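VESB protease (Vibrio cholerae, PDB 4LK4) is a secreted trypsin-like protein of the peptidase S1 family that probably acts as a serine endopeptidase, pairing its protease domain with an Ig-like domain. Local coordinates at residues A319-E330 and A342-T350. The protein carries 1 engineered substitution. Numbering follows the deposited sequence.
Sequences AQHYRQYQYDFE and ATSRIQLDT
Y325, Y327 and F329 pair with L348, I346 and S344 on the buried face of a β-hairpin, whose two antiparallel strands exchange hydrogen bonds in both directions at each of these pairs. The packing is tight here. F329 CG sits between the backbone N and the carbonyl carbon (chi1 56°), which brings the ring beside the partner strand; S344 CB then lies over one ring face, 3.5 Å from F329 CZ, a CH-pi contact for which a small residue is well suited. S344 also has its hydroxyl satisfied in the interior, by Y270 OH and D251 O. Further along, L348 CD1 approaches Y325 CD1 obliquely at 3.7 Å, and I346 CG2 meets Y327 CB near the edge of that ring. L348, I346 and the aromatic rings fill this face, while Y325 OH reaches the turn and accepts from H321 N.

The other face is solvent-exposed at Q324 and Q326, where polar chains suit. The long R345 lies alongside the short D328 and grips it side-on, NE to OD1 at 2.7 Å and NH2 to OD2 at 2.8 Å; both oxygens use syn lone pairs. Q326 CD lies 3.4 Å above the R345 guanidinium plane, over its centre, the two planar groups nearly parallel. T343 OG1 donates to E330 OE2 at 2.6 Å. This end is more enclosed: R345 NH2 also bonds L93 O, and T343 OG1 meets K243 NZ. Where the loop enters the hairpin, T350 OG1 bridges the backbone, giving its proton to H321 O at 2.7 Å and accepting from R323 N at 3.0 Å.

In the mixed sheet of the Ig-like domain, strand 338-349 runs parallel to its other neighbour, strand 248-258, and strand 324-335 is flanked by strand 278-283; strands 262-272 and 310-319 pack against the aromatic face.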
# COMPACT_ATOMS: atom_id res chain seq x y z
N ALA A 319 -9.13 14.28 25.15
CA ALA A 319 -9.12 12.97 25.77
C ALA A 319 -9.26 13.13 27.27
O ALA A 319 -8.32 13.55 27.95
CB ALA A 319 -7.83 12.24 25.44
N GLN A 320 -10.45 12.80 27.77
CA GLN A 320 -10.74 12.93 29.19
C GLN A 320 -10.97 11.57 29.85
O GLN A 320 -11.11 11.51 31.07
CB GLN A 320 -11.94 13.86 29.38
CG GLN A 320 -11.67 15.31 28.97
CD GLN A 320 -10.74 16.06 29.93
OE1 GLN A 320 -11.16 16.45 31.04
NE2 GLN A 320 -9.49 16.29 29.51
N HIS A 321 -11.00 10.49 29.06
CA HIS A 321 -11.13 9.13 29.59
C HIS A 321 -9.92 8.29 29.24
O HIS A 321 -9.08 8.68 28.43
CB HIS A 321 -12.35 8.43 29.00
CG HIS A 321 -13.63 9.17 29.22
ND1 HIS A 321 -14.14 10.07 28.31
CD2 HIS A 321 -14.51 9.12 30.24
CE1 HIS A 321 -15.27 10.56 28.77
NE2 HIS A 321 -15.52 10.00 29.94
N TYR A 322 -9.90 7.10 29.83
CA TYR A 322 -8.83 6.13 29.64
C TYR A 322 -9.22 5.10 28.61
O TYR A 322 -9.93 4.13 28.91
CB TYR A 322 -8.52 5.45 30.98
CG TYR A 322 -7.87 6.36 32.00
CD1 TYR A 322 -6.73 7.09 31.66
CD2 TYR A 322 -8.37 6.48 33.29
CE1 TYR A 322 -6.11 7.91 32.57
CE2 TYR A 322 -7.75 7.31 34.21
CZ TYR A 322 -6.62 8.02 33.84
OH TYR A 322 -5.98 8.86 34.70
N ARG A 323 -8.76 5.30 27.38
CA ARG A 323 -9.14 4.42 26.27
C ARG A 323 -8.35 4.74 24.99
O ARG A 323 -7.51 5.63 24.97
CB ARG A 323 -10.65 4.52 26.00
CG ARG A 323 -11.18 5.93 25.74
CD ARG A 323 -12.69 5.92 25.59
NE ARG A 323 -13.20 6.86 24.59
CZ ARG A 323 -13.03 6.74 23.27
NH1 ARG A 323 -12.33 5.73 22.75
NH2 ARG A 323 -13.54 7.65 22.44
N GLN A 324 -8.62 3.96 23.95
CA GLN A 324 -8.06 4.23 22.64
C GLN A 324 -8.95 5.17 21.86
O GLN A 324 -10.14 4.94 21.72
CB GLN A 324 -7.97 2.95 21.85
CG GLN A 324 -7.25 1.84 22.58
CD GLN A 324 -6.72 0.80 21.61
OE1 GLN A 324 -5.96 1.11 20.68
NE2 GLN A 324 -7.16 -0.45 21.80
N TYR A 325 -8.36 6.23 21.33
CA TYR A 325 -9.08 7.15 20.48
C TYR A 325 -8.61 6.91 19.06
O TYR A 325 -7.42 6.87 18.79
CB TYR A 325 -8.80 8.60 20.88
CG TYR A 325 -9.36 8.99 22.22
CD1 TYR A 325 -8.73 8.61 23.41
CD2 TYR A 325 -10.53 9.75 22.32
CE1 TYR A 325 -9.25 8.97 24.65
CE2 TYR A 325 -11.05 10.13 23.55
CZ TYR A 325 -10.41 9.73 24.71
OH TYR A 325 -10.93 10.09 25.92
N GLN A 326 -9.57 6.72 18.16
CA GLN A 326 -9.28 6.60 16.75
C GLN A 326 -10.38 7.22 15.94
O GLN A 326 -11.46 6.64 15.80
CB GLN A 326 -9.14 5.13 16.35
CG GLN A 326 -8.58 4.95 14.95
CD GLN A 326 -8.49 3.50 14.56
OE1 GLN A 326 -7.41 2.90 14.62
NE2 GLN A 326 -9.61 2.91 14.17
N TYR A 327 -10.11 8.41 15.42
CA TYR A 327 -11.11 9.14 14.63
C TYR A 327 -10.68 9.33 13.19
O TYR A 327 -9.61 9.87 12.93
CB TYR A 327 -11.43 10.50 15.24
CG TYR A 327 -11.99 10.46 16.63
CD1 TYR A 327 -13.10 9.68 16.92
CD2 TYR A 327 -11.44 11.22 17.65
CE1 TYR A 327 -13.64 9.66 18.21
CE2 TYR A 327 -11.97 11.20 18.92
CZ TYR A 327 -13.06 10.42 19.20
OH TYR A 327 -13.59 10.40 20.48
N ASP A 328 -11.56 8.92 12.29
CA ASP A 328 -11.38 9.07 10.86
C ASP A 328 -12.26 10.16 10.30
O ASP A 328 -13.45 10.20 10.58
CB ASP A 328 -11.73 7.75 10.19
CG ASP A 328 -10.75 6.64 10.55
OD1 ASP A 328 -9.71 6.98 11.16
OD2 ASP A 328 -10.98 5.46 10.24
N PHE A 329 -11.67 11.04 9.52
CA PHE A 329 -12.43 12.09 8.86
C PHE A 329 -12.00 12.22 7.41
O PHE A 329 -10.88 11.88 7.03
CB PHE A 329 -12.26 13.42 9.60
CG PHE A 329 -10.83 13.83 9.73
CD1 PHE A 329 -10.06 13.37 10.78
CD2 PHE A 329 -10.25 14.66 8.79
CE1 PHE A 329 -8.74 13.73 10.90
CE2 PHE A 329 -8.94 15.04 8.91
CZ PHE A 329 -8.17 14.57 9.96
N GLU A 330 -12.91 12.77 6.62
CA GLU A 330 -12.85 12.74 5.19
C GLU A 330 -13.03 14.15 4.66
O GLU A 330 -13.98 14.85 5.06
CB GLU A 330 -14.00 11.85 4.72
CG GLU A 330 -13.93 11.40 3.28
CD GLU A 330 -14.58 10.03 3.07
OE1 GLU A 330 -15.73 9.98 2.58
OE2 GLU A 330 -13.94 8.99 3.41
N ALA A 342 -10.10 12.44 0.48
CA ALA A 342 -9.00 12.08 1.32
C ALA A 342 -9.57 11.73 2.67
O ALA A 342 -10.33 12.52 3.27
CB ALA A 342 -8.04 13.25 1.46
N THR A 343 -9.19 10.56 3.16
CA THR A 343 -9.60 10.07 4.48
C THR A 343 -8.37 10.02 5.38
O THR A 343 -7.43 9.29 5.11
CB THR A 343 -10.27 8.69 4.34
OG1 THR A 343 -11.30 8.78 3.37
CG2 THR A 343 -10.88 8.22 5.60
N SER A 344 -8.38 10.83 6.44
CA SER A 344 -7.29 10.89 7.41
C SER A 344 -7.73 10.34 8.75
O SER A 344 -8.90 10.09 8.96
CB SER A 344 -6.83 12.32 7.59
OG SER A 344 -6.35 12.84 6.38
N ARG A 345 -6.77 10.15 9.66
CA ARG A 345 -7.01 9.51 10.94
C ARG A 345 -6.13 10.13 12.00
O ARG A 345 -4.97 10.38 11.78
CB ARG A 345 -6.69 8.04 10.87
CG ARG A 345 -6.56 7.37 12.24
CD ARG A 345 -6.40 5.86 12.14
NE ARG A 345 -7.65 5.27 11.67
CZ ARG A 345 -7.78 4.03 11.21
NH1 ARG A 345 -6.73 3.19 11.16
NH2 ARG A 345 -8.97 3.62 10.77
N ILE A 346 -6.72 10.42 13.14
CA ILE A 346 -5.98 10.83 14.30
C ILE A 346 -6.22 9.76 15.35
O ILE A 346 -7.33 9.30 15.57
CB ILE A 346 -6.42 12.21 14.80
CG1 ILE A 346 -5.52 12.67 15.92
CG2 ILE A 346 -7.87 12.23 15.27
CD1 ILE A 346 -5.62 14.15 16.16
N GLN A 347 -5.15 9.36 16.00
CA GLN A 347 -5.20 8.25 16.88
C GLN A 347 -4.25 8.49 18.03
O GLN A 347 -3.19 9.09 17.84
CB GLN A 347 -4.76 7.00 16.13
CG GLN A 347 -4.74 5.75 16.98
CD GLN A 347 -4.58 4.48 16.14
OE1 GLN A 347 -4.69 4.49 14.91
NE2 GLN A 347 -4.33 3.37 16.82
N LEU A 348 -4.64 7.99 19.20
CA LEU A 348 -3.86 8.08 20.43
C LEU A 348 -4.41 7.13 21.48
O LEU A 348 -5.49 6.57 21.32
CB LEU A 348 -3.90 9.51 20.96
CG LEU A 348 -5.29 10.05 21.30
CD1 LEU A 348 -5.41 10.19 22.81
CD2 LEU A 348 -5.50 11.40 20.65
N ASP A 349 -3.66 6.96 22.56
CA ASP A 349 -4.05 6.01 23.60
C ASP A 349 -3.70 6.52 24.99
O ASP A 349 -2.60 7.04 25.19
CB ASP A 349 -3.37 4.66 23.34
CG ASP A 349 -4.09 3.50 24.03
OD1 ASP A 349 -4.61 3.66 25.15
OD2 ASP A 349 -4.14 2.41 23.42
N THR A 350 -4.63 6.31 25.94
CA THR A 350 -4.47 6.74 27.35
C THR A 350 -4.71 5.58 28.36
O THR A 350 -5.20 4.50 27.99
CB THR A 350 -5.43 7.92 27.69
OG1 THR A 350 -6.78 7.53 27.46
CG2 THR A 350 -5.15 9.17 26.82